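Local coordinates for 3-dehydroquinate dehydratase (Aquifex aeolicus, PDB 2EGZ), which catalyses the cis-dehydration of 3-dehydroquinate to 3-dehydroshikimate, the third step of the chorismate pathway to aromatic amino acids, through a Schiff-base intermediate, at residues L29-F34 against N40-K45; E75-L80 against T87-S92; E14-A19 against D25-R30. All coordinates share one frame; numbering follows the deposited sequence.

Interaction 1 (L29-F34 against N40-K45)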
loop_
_atom_site.group_PDB
_atom_site.type_symbol
_atom_site.label_atom_id
_atom_site.label_comp_id
_atom_site.label_asym_id
_atom_site.label_seq_id
_atom_site.Cartn_x
_atom_site.Cartn_y
_atom_site.Cartn_z
ATOM N N LEU B 29 -22.160 0.609 -2.432
ATOM C CA LEU B 29 -22.171 -0.844 -2.391
ATOM C C LEU B 29 -20.761 -1.311 -2.071
ATOM O O LEU B 29 -19.849 -1.159 -2.880
ATOM C CB LEU B 29 -22.622 -1.436 -3.733
ATOM C CG LEU B 29 -24.117 -1.418 -4.074
ATOM C CD1 LEU B 29 -24.606 0.013 -4.159
ATOM C CD2 LEU B 29 -24.350 -2.133 -5.397
ATOM N N ARG B 30 -20.581 -1.845 -0.868
ATOM C CA ARG B 30 -19.281 -2.356 -0.456
ATOM C C ARG B 30 -19.261 -3.813 -0.894
ATOM O O ARG B 30 -19.520 -4.718 -0.099
ATOM C CB ARG B 30 -19.117 -2.244 1.062
ATOM C CG ARG B 30 -18.837 -0.826 1.555
ATOM C CD ARG B 30 -17.493 -0.325 1.034
ATOM N NE ARG B 30 -16.394 -1.180 1.483
ATOM C CZ ARG B 30 -15.755 -1.041 2.641
ATOM N NH1 ARG B 30 -16.095 -0.070 3.478
ATOM N NH2 ARG B 30 -14.791 -1.891 2.971
ATOM N N VAL B 31 -18.962 -4.024 -2.172
ATOM C CA VAL B 31 -18.937 -5.361 -2.747
ATOM C C VAL B 31 -17.956 -6.296 -2.049
ATOM O O VAL B 31 -18.104 -7.515 -2.118
ATOM C CB VAL B 31 -18.614 -5.304 -4.248
ATOM C CG1 VAL B 31 -18.718 -6.695 -4.861
ATOM C CG2 VAL B 31 -19.575 -4.346 -4.942
ATOM N N ASP B 32 -16.961 -5.735 -1.371
ATOM C CA ASP B 32 -15.990 -6.558 -0.659
ATOM C C ASP B 32 -16.647 -7.236 0.544
ATOM O O ASP B 32 -16.097 -8.178 1.116
ATOM C CB ASP B 32 -14.807 -5.706 -0.191
ATOM C CG ASP B 32 -15.245 -4.456 0.544
ATOM O OD1 ASP B 32 -15.847 -3.572 -0.103
ATOM O OD2 ASP B 32 -14.997 -4.359 1.765
ATOM N N GLN B 33 -17.827 -6.749 0.919
ATOM C CA GLN B 33 -18.567 -7.293 2.052
ATOM C C GLN B 33 -19.760 -8.126 1.585
ATOM O O GLN B 33 -20.589 -8.547 2.393
ATOM C CB GLN B 33 -19.046 -6.149 2.947
ATOM C CG GLN B 33 -17.913 -5.296 3.506
ATOM C CD GLN B 33 -17.383 -5.811 4.832
ATOM O OE1 GLN B 33 -17.103 -7.002 4.985
ATOM N NE2 GLN B 33 -17.237 -4.907 5.800
ATOM N N PHE B 34 -19.836 -8.354 0.278
ATOM C CA PHE B 34 -20.913 -9.136 -0.324
ATOM C C PHE B 34 -20.604 -10.628 -0.259
ATOM O O PHE B 34 -19.457 -11.041 -0.429
ATOM C CB PHE B 34 -21.097 -8.740 -1.794
ATOM C CG PHE B 34 -22.019 -7.564 -2.011
ATOM C CD1 PHE B 34 -22.023 -6.483 -1.135
ATOM C CD2 PHE B 34 -22.859 -7.527 -3.125
ATOM C CE1 PHE B 34 -22.848 -5.380 -1.365
ATOM C CE2 PHE B 34 -23.685 -6.430 -3.366
ATOM C CZ PHE B 34 -23.679 -5.355 -2.484
ATOM N N ASN B 40 -24.017 -10.370 -12.223
ATOM C CA ASN B 40 -25.448 -10.109 -12.227
ATOM C C ASN B 40 -25.974 -9.690 -10.868
ATOM O O ASN B 40 -26.780 -8.762 -10.770
ATOM C CB ASN B 40 -26.224 -11.335 -12.707
ATOM C CG ASN B 40 -27.699 -11.041 -12.882
ATOM O OD1 ASN B 40 -28.076 -10.197 -13.692
ATOM N ND2 ASN B 40 -28.539 -11.726 -12.117
ATOM N N TYR B 41 -25.525 -10.377 -9.822
ATOM C CA TYR B 41 -25.960 -10.065 -8.470
ATOM C C TYR B 41 -25.663 -8.605 -8.148
ATOM O O TYR B 41 -26.518 -7.891 -7.629
ATOM C CB TYR B 41 -25.241 -10.959 -7.460
ATOM C CG TYR B 41 -25.770 -10.843 -6.046
ATOM C CD1 TYR B 41 -27.013 -11.378 -5.698
ATOM C CD2 TYR B 41 -25.021 -10.216 -5.050
ATOM C CE1 TYR B 41 -27.492 -11.296 -4.390
ATOM C CE2 TYR B 41 -25.492 -10.127 -3.741
ATOM C CZ TYR B 41 -26.726 -10.670 -3.418
ATOM O OH TYR B 41 -27.183 -10.596 -2.122
ATOM N N VAL B 42 -24.449 -8.163 -8.462
ATOM C CA VAL B 42 -24.060 -6.786 -8.178
ATOM C C VAL B 42 -24.778 -5.805 -9.098
ATOM O O VAL B 42 -25.188 -4.731 -8.664
ATOM C CB VAL B 42 -22.534 -6.595 -8.304
ATOM C CG1 VAL B 42 -22.153 -5.197 -7.834
ATOM C CG2 VAL B 42 -21.812 -7.640 -7.456
ATOM N N LYS B 43 -24.938 -6.178 -10.363
ATOM C CA LYS B 43 -25.631 -5.316 -11.310
ATOM C C LYS B 43 -27.052 -5.031 -10.823
ATOM O O LYS B 43 -27.478 -3.875 -10.779
ATOM C CB LYS B 43 -25.672 -5.968 -12.695
ATOM C CG LYS B 43 -26.432 -5.163 -13.738
ATOM C CD LYS B 43 -26.295 -5.772 -15.125
ATOM C CE LYS B 43 -27.222 -5.096 -16.125
ATOM N NZ LYS B 43 -28.660 -5.367 -15.815
ATOM N N GLU B 44 -27.778 -6.081 -10.444
ATOM C CA GLU B 44 -29.151 -5.925 -9.964
ATOM C C GLU B 44 -29.221 -5.051 -8.715
ATOM O O GLU B 44 -30.202 -4.326 -8.505
ATOM C CB GLU B 44 -29.778 -7.294 -9.667
ATOM C CG GLU B 44 -29.728 -8.267 -10.835
ATOM C CD GLU B 44 -30.732 -9.404 -10.705
ATOM O OE1 GLU B 44 -30.868 -9.968 -9.597
ATOM O OE2 GLU B 44 -31.379 -9.741 -11.721
ATOM N N LYS B 45 -28.188 -5.123 -7.880
ATOM C CA LYS B 45 -28.145 -4.317 -6.667
ATOM C C LYS B 45 -28.004 -2.843 -7.046
ATOM O O LYS B 45 -28.688 -1.990 -6.485
ATOM C CB LYS B 45 -26.978 -4.751 -5.779
ATOM C CG LYS B 45 -27.166 -6.119 -5.135
ATOM C CD LYS B 45 -28.212 -6.062 -4.039
ATOM C CE LYS B 45 -28.407 -7.415 -3.366
ATOM N NZ LYS B 45 -29.021 -8.418 -4.276
#
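Phe-34 lays its ring into a shallow hollow on helix 39-51 whose walls are Tyr-41, Val-42 and Lys-45, residues that share the inward side of one helical turn. One flank of the ring carries most of the touching: CD2 lies 3.8 Å from CE2 of Tyr-41, and CE2 lies 3.9 Å from CG of Lys-45. The phenylalanine carbon meets the tyrosine ring at its edge, near the tyrosine plane. Lys-45 slides past the phenylalanine in the opposite direction and offers its methylenes, not its amine; the bend about CB-CG (chi2 -72°) helps to carry the rest of the chain away. One carbon nearer the backbone, the same lysine takes a smaller bump, as CD2 of Leu-29 rests 3.7 Å from CB of Lys-45.

Val-31 and Val-42 meet tip to tip, fork against fork. Their methyls pair crosswise, CG2 of Val-31 with CG1 of Val-42 at 4.0 Å and CG1 of Val-31 with CG2 of Val-42 at 4.1 Å. Leu-29 at the strand end, and Val-31 and Phe-34 at the start of the 3-10 turn 31-33 and just after it, thus supply three bumps to the helix.

The polar groups have partners away from this packing. Tyr-41 pairs its OH with OD2 of Asp-9. Facing away from the helix, Arg-30 grips Asp-32 side-on, NE reaching OD1 at 2.9 Å in a nearly straight bond (167°) and NH2 reaching OD2 at 2.8 Å. Leu-29 and Arg-30 are predicted to help bind 3-dehydroquinate. The chemistry is thus divided: hydrocarbon joins the strand end and the turn after it to the helix, while the carboxylate of Asp-32 probably steadies the guanidinium on the side of the substrate pocket.

Interaction 2 (E75-L80 against T87-S92)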
loop_
_atom_site.group_PDB
_atom_site.type_symbol
_atom_site.label_atom_id
_atom_site.label_comp_id
_atom_site.label_asym_id
_atom_site.label_seq_id
_atom_site.Cartn_x
_atom_site.Cartn_y
_atom_site.Cartn_z
ATOM N N GLU B 75 -13.150 -7.438 -13.205
ATOM C CA GLU B 75 -14.242 -7.680 -14.139
ATOM C C GLU B 75 -15.462 -6.872 -13.721
ATOM O O GLU B 75 -16.169 -6.316 -14.561
ATOM C CB GLU B 75 -14.587 -9.175 -14.175
ATOM N N LEU B 76 -15.710 -6.813 -12.418
ATOM C CA LEU B 76 -16.846 -6.060 -11.904
ATOM C C LEU B 76 -16.714 -4.593 -12.301
ATOM O O LEU B 76 -17.685 -3.976 -12.741
ATOM C CB LEU B 76 -16.923 -6.194 -10.384
ATOM C CG LEU B 76 -17.376 -7.572 -9.891
ATOM C CD1 LEU B 76 -17.094 -7.730 -8.405
ATOM C CD2 LEU B 76 -18.856 -7.736 -10.183
ATOM N N PHE B 77 -15.512 -4.043 -12.156
ATOM C CA PHE B 77 -15.264 -2.649 -12.515
ATOM C C PHE B 77 -15.502 -2.418 -14.006
ATOM O O PHE B 77 -16.173 -1.462 -14.399
ATOM C CB PHE B 77 -13.826 -2.242 -12.173
ATOM C CG PHE B 77 -13.588 -2.002 -10.708
ATOM C CD1 PHE B 77 -14.453 -1.199 -9.970
ATOM C CD2 PHE B 77 -12.472 -2.540 -10.075
ATOM C CE1 PHE B 77 -14.214 -0.938 -8.631
ATOM C CE2 PHE B 77 -12.222 -2.282 -8.729
ATOM C CZ PHE B 77 -13.100 -1.476 -8.007
ATOM N N GLU B 78 -14.943 -3.297 -14.832
ATOM C CA GLU B 78 -15.085 -3.190 -16.278
ATOM C C GLU B 78 -16.546 -3.151 -16.695
ATOM O O GLU B 78 -16.950 -2.314 -17.499
ATOM C CB GLU B 78 -14.411 -4.378 -16.973
ATOM C CG GLU B 78 -12.953 -4.575 -16.618
ATOM C CD GLU B 78 -12.311 -5.701 -17.413
ATOM O OE1 GLU B 78 -12.859 -6.827 -17.407
ATOM O OE2 GLU B 78 -11.258 -5.456 -18.040
ATOM N N GLU B 79 -17.333 -4.058 -16.134
ATOM C CA GLU B 79 -18.746 -4.164 -16.466
ATOM C C GLU B 79 -19.702 -3.226 -15.735
ATOM O O GLU B 79 -20.690 -2.775 -16.313
ATOM C CB GLU B 79 -19.215 -5.602 -16.239
ATOM C CG GLU B 79 -18.445 -6.636 -17.042
ATOM C CD GLU B 79 -18.463 -6.337 -18.524
ATOM O OE1 GLU B 79 -19.569 -6.169 -19.083
ATOM O OE2 GLU B 79 -17.374 -6.270 -19.129
ATOM N N LEU B 80 -19.416 -2.923 -14.474
ATOM C CA LEU B 80 -20.316 -2.083 -13.696
ATOM C C LEU B 80 -19.973 -0.601 -13.537
ATOM O O LEU B 80 -20.858 0.204 -13.253
ATOM C CB LEU B 80 -20.521 -2.711 -12.316
ATOM C CG LEU B 80 -21.032 -4.157 -12.356
ATOM C CD1 LEU B 80 -21.150 -4.700 -10.942
ATOM C CD2 LEU B 80 -22.383 -4.208 -13.058
ATOM N N THR B 87 -17.444 5.414 -8.896
ATOM C CA THR B 87 -16.672 4.198 -8.694
ATOM C C THR B 87 -15.525 4.643 -7.792
ATOM O O THR B 87 -14.850 5.635 -8.078
ATOM C CB THR B 87 -16.092 3.624 -9.999
ATOM O OG1 THR B 87 -17.144 3.053 -10.788
ATOM C CG2 THR B 87 -15.064 2.543 -9.680
ATOM N N ASP B 88 -15.336 3.938 -6.684
ATOM C CA ASP B 88 -14.267 4.262 -5.746
ATOM C C ASP B 88 -13.156 3.231 -5.910
ATOM O O ASP B 88 -13.364 2.046 -5.659
ATOM C CB ASP B 88 -14.799 4.231 -4.303
ATOM C CG ASP B 88 -13.734 4.587 -3.267
ATOM O OD1 ASP B 88 -12.563 4.186 -3.447
ATOM O OD2 ASP B 88 -14.069 5.252 -2.257
ATOM N N ILE B 89 -11.988 3.685 -6.349
ATOM C CA ILE B 89 -10.838 2.804 -6.521
ATOM C C ILE B 89 -9.720 3.364 -5.642
ATOM O O ILE B 89 -9.605 4.575 -5.484
ATOM C CB ILE B 89 -10.383 2.758 -8.004
ATOM C CG1 ILE B 89 -9.217 1.773 -8.176
ATOM C CG2 ILE B 89 -9.983 4.144 -8.470
ATOM C CD1 ILE B 89 -9.576 0.333 -7.862
ATOM N N GLU B 90 -8.913 2.490 -5.050
ATOM C CA GLU B 90 -7.826 2.951 -4.189
ATOM C C GLU B 90 -6.677 3.511 -5.015
ATOM O O GLU B 90 -6.346 2.978 -6.081
ATOM C CB GLU B 90 -7.285 1.810 -3.321
ATOM C CG GLU B 90 -8.310 1.053 -2.484
ATOM C CD GLU B 90 -9.187 0.132 -3.310
ATOM O OE1 GLU B 90 -8.744 -0.306 -4.397
ATOM O OE2 GLU B 90 -10.314 -0.167 -2.863
ATOM N N LEU B 91 -6.067 4.586 -4.524
ATOM C CA LEU B 91 -4.936 5.194 -5.215
ATOM C C LEU B 91 -3.827 4.148 -5.300
ATOM O O LEU B 91 -3.047 4.134 -6.249
ATOM C CB LEU B 91 -4.431 6.418 -4.438
ATOM C CG LEU B 91 -3.163 7.127 -4.934
ATOM C CD1 LEU B 91 -3.366 7.655 -6.346
ATOM C CD2 LEU B 91 -2.823 8.268 -3.989
ATOM N N SER B 92 -3.775 3.271 -4.302
ATOM C CA SER B 92 -2.755 2.230 -4.245
ATOM C C SER B 92 -2.912 1.142 -5.310
ATOM O O SER B 92 -1.976 0.380 -5.556
ATOM C CB SER B 92 -2.723 1.600 -2.845
ATOM O OG SER B 92 -3.976 1.049 -2.494
#
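Phe-77 of helix 73-80 reaches the strand 86-90 with its ring set between Thr-87 and Ile-89, two residues that project from the same side of the strand. Its CG lies opposite the carbonyl carbon about CA-CB (chi1 -76°), which sends the ring from the helix toward the sheet. On one branch, CE1 is 3.7 Å from CG2 of Thr-87; on the other, CE2 is 3.8 Å from CD1 of Ile-89. Between them CZ comes within 4.2 Å of the backbone O of Asp-88, an oblique and looser approach.

The two strand residues are turned to suit the ring. Thr-87 turns its methyl to Phe-77, while its OG1 is hydrogen-bonded to OG of Ser-81, just beyond the helix. Ile-89 extends CG1 opposite its backbone N (chi1 -177°), which carries CD1 out to the ring. Leu-58, Ile-60 and Leu-100 also touch Phe-77, so the ring belongs to the hydrophobic layer between helices and barrel strands. Replacing Phe-77 by an alanine takes away the ring, and a gap would probably open between Thr-87 and Ile-89, their methyls losing the surface they pack on.

Residues 75-80 of the helix run roughly antiparallel to strand residues 87-90 (149°), the two axes 10.8 Å apart at closest, as expected within a beta-alpha-beta unit. Asp-88 points the other way, where OD1 is hydrogen-bonded to OG of Ser-114 and OD2 makes a long, weak ion pair with the Schiff-base Lys-142. The strand therefore separates two chemistries: largely apolar contact toward the helix, and charge toward the active site.

Interaction 3 (E14-A19 against D25-R30)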
loop_
_atom_site.group_PDB
_atom_site.type_symbol
_atom_site.label_atom_id
_atom_site.label_comp_id
_atom_site.label_asym_id
_atom_site.label_seq_id
_atom_site.Cartn_x
_atom_site.Cartn_y
_atom_site.Cartn_z
ATOM N N GLU B 14 -34.657 -3.932 2.194
ATOM C CA GLU B 14 -35.225 -3.174 3.300
ATOM C C GLU B 14 -34.280 -2.072 3.782
ATOM O O GLU B 14 -34.733 -1.005 4.191
ATOM C CB GLU B 14 -35.572 -4.099 4.468
ATOM C CG GLU B 14 -34.408 -4.939 4.951
ATOM C CD GLU B 14 -34.403 -5.114 6.455
ATOM O OE1 GLU B 14 -34.298 -4.092 7.169
ATOM O OE2 GLU B 14 -34.505 -6.266 6.925
ATOM N N ASN B 15 -32.974 -2.333 3.744
ATOM C CA ASN B 15 -31.997 -1.335 4.176
ATOM C C ASN B 15 -31.980 -0.182 3.185
ATOM O O ASN B 15 -31.811 0.974 3.565
ATOM C CB ASN B 15 -30.594 -1.941 4.288
ATOM C CG ASN B 15 -30.441 -2.838 5.502
ATOM O OD1 ASN B 15 -31.033 -2.582 6.552
ATOM N ND2 ASN B 15 -29.633 -3.884 5.371
ATOM N N LEU B 16 -32.152 -0.510 1.911
ATOM C CA LEU B 16 -32.187 0.499 0.864
ATOM C C LEU B 16 -33.420 1.365 1.101
ATOM O O LEU B 16 -33.356 2.593 1.027
ATOM C CB LEU B 16 -32.259 -0.174 -0.512
ATOM C CG LEU B 16 -32.459 0.719 -1.742
ATOM C CD1 LEU B 16 -31.397 1.820 -1.784
ATOM C CD2 LEU B 16 -32.394 -0.142 -2.993
ATOM N N LYS B 17 -34.542 0.715 1.400
ATOM C CA LYS B 17 -35.789 1.422 1.660
ATOM C C LYS B 17 -35.606 2.395 2.819
ATOM O O LYS B 17 -36.108 3.520 2.791
ATOM C CB LYS B 17 -36.898 0.423 1.990
ATOM N N LYS B 18 -34.886 1.949 3.842
ATOM C CA LYS B 18 -34.623 2.774 5.014
ATOM C C LYS B 18 -33.678 3.922 4.682
ATOM O O LYS B 18 -33.861 5.043 5.164
ATOM C CB LYS B 18 -34.037 1.910 6.128
ATOM C CG LYS B 18 -35.041 0.920 6.683
ATOM C CD LYS B 18 -34.441 0.031 7.752
ATOM C CE LYS B 18 -35.479 -0.247 8.825
ATOM N NZ LYS B 18 -35.052 -1.317 9.770
ATOM N N ALA B 19 -32.671 3.635 3.862
ATOM C CA ALA B 19 -31.705 4.647 3.446
ATOM C C ALA B 19 -32.442 5.747 2.694
ATOM O O ALA B 19 -32.161 6.930 2.875
ATOM C CB ALA B 19 -30.634 4.024 2.553
ATOM N N ASP B 25 -28.532 10.205 -0.058
ATOM C CA ASP B 25 -28.512 10.642 -1.454
ATOM C C ASP B 25 -27.828 9.548 -2.248
ATOM O O ASP B 25 -28.116 9.334 -3.429
ATOM C CB ASP B 25 -27.685 11.919 -1.618
ATOM C CG ASP B 25 -28.254 13.087 -0.855
ATOM O OD1 ASP B 25 -29.370 13.521 -1.206
ATOM O OD2 ASP B 25 -27.586 13.570 0.090
ATOM N N ILE B 26 -26.911 8.862 -1.574
ATOM C CA ILE B 26 -26.118 7.816 -2.194
ATOM C C ILE B 26 -26.013 6.550 -1.359
ATOM O O ILE B 26 -25.981 6.606 -0.133
ATOM C CB ILE B 26 -24.670 8.308 -2.413
ATOM C CG1 ILE B 26 -24.661 9.542 -3.312
ATOM C CG2 ILE B 26 -23.818 7.194 -2.986
ATOM C CD1 ILE B 26 -23.309 10.221 -3.362
ATOM N N VAL B 27 -25.962 5.408 -2.036
ATOM C CA VAL B 27 -25.762 4.135 -1.362
ATOM C C VAL B 27 -24.432 3.622 -1.897
ATOM O O VAL B 27 -24.240 3.510 -3.111
ATOM C CB VAL B 27 -26.862 3.087 -1.686
ATOM C CG1 VAL B 27 -26.387 1.691 -1.282
ATOM C CG2 VAL B 27 -28.139 3.420 -0.929
ATOM N N GLU B 28 -23.496 3.347 -1.001
ATOM C CA GLU B 28 -22.213 2.818 -1.430
ATOM C C GLU B 28 -22.258 1.303 -1.307
ATOM O O GLU B 28 -22.390 0.769 -0.204
ATOM C CB GLU B 28 -21.066 3.347 -0.567
ATOM C CG GLU B 28 -19.731 2.666 -0.891
ATOM C CD GLU B 28 -18.575 3.166 -0.046
ATOM O OE1 GLU B 28 -18.774 3.361 1.169
ATOM O OE2 GLU B 28 -17.464 3.346 -0.593
ATOM N N LEU B 29 -22.160 0.609 -2.432
ATOM C CA LEU B 29 -22.171 -0.844 -2.391
ATOM C C LEU B 29 -20.761 -1.311 -2.071
ATOM O O LEU B 29 -19.849 -1.159 -2.880
ATOM C CB LEU B 29 -22.622 -1.436 -3.733
ATOM C CG LEU B 29 -24.117 -1.418 -4.074
ATOM C CD1 LEU B 29 -24.606 0.013 -4.159
ATOM C CD2 LEU B 29 -24.350 -2.133 -5.397
ATOM N N ARG B 30 -20.581 -1.845 -0.868
ATOM C CA ARG B 30 -19.281 -2.356 -0.456
ATOM C C ARG B 30 -19.261 -3.813 -0.894
ATOM O O ARG B 30 -19.520 -4.718 -0.099
ATOM C CB ARG B 30 -19.117 -2.244 1.062
ATOM C CG ARG B 30 -18.837 -0.826 1.555
ATOM C CD ARG B 30 -17.493 -0.325 1.034
ATOM N NE ARG B 30 -16.394 -1.180 1.483
ATOM C CZ ARG B 30 -15.755 -1.041 2.641
ATOM N NH1 ARG B 30 -16.095 -0.070 3.478
ATOM N NH2 ARG B 30 -14.791 -1.891 2.971
#
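Leu-16, Ala-19 and Val-27 make this contact without presenting any flat group: no ring, amide or carboxylate lends it a face or an edge. The planar groups of the two segments are turned elsewhere. The carboxylate of Glu-28, a predicted substrate-binding residue, is hydrogen-bonded through OE2 to OG1 of Thr-59, and that of Asp-25 is held through OD2 by the NH1 of Arg-213 and the backbone N of Ile-3. Along the outer side of helix 12-22, the carboxylate oxygen OE1 of Glu-14 lies 3.9 Å from NZ of Lys-18, a long ion pair one helical turn apart.

What remains is a meeting of aliphatic side chains. The CB of Val-27 points toward the helix, and its CG2 is the atom that does the touching: CD1 of Leu-16 lies 3.7 Å from CG2 of Val-27, while CB of Ala-19 is 4.3 Å from the same methyl. Leu-16 crosses Val-27 at about a right angle. Its CG extends opposite the backbone N (chi1 173°), and this extended torsion brings the branched end within reach of the strand, although the bond from CA to CB does not itself point there. Ala-19, one turn on, points toward the strand; its small side chain is consistent with the close approach of the backbones, its CA 7.7 Å from the CA of Val-27.

The two segments bury 85 Å², and neighbouring elements cover the same side chains. Val-27 also packs on Leu-7 of strand 2-7 and on Val-49 of helix 39-51, and Ala-19 on Val-5. Leu-16 leans on Glu-48 as well, so the valine sits where helix 12-22, helix 39-51 and the barrel strands converge, within the beta-alpha-beta unit of strand 2-7, helix 12-22 and strand 26-30.

All three contacts are buried packing between helices and the parallel strands of the TIM barrel, and none is a surface contact. Interactions 1 and 3 share strand 26-30 but use different parts of it: interaction 3 holds the preceding helix near the strand's N-terminal end, interaction 1 the following helix at its C-terminal end. Interaction 2 belongs to a neighbouring beta-alpha-beta unit and joins interaction 1 directly, Leu-76 and Leu-80 packing on Val-42. Aromatic rings enter interactions 1 and 2, whereas interaction 3 is small and wholly aliphatic. Glu-28 and Asp-88 bring two carboxylates close near Lys-142, so the strands of interactions 2 and 3 meet the active site with their polar sides.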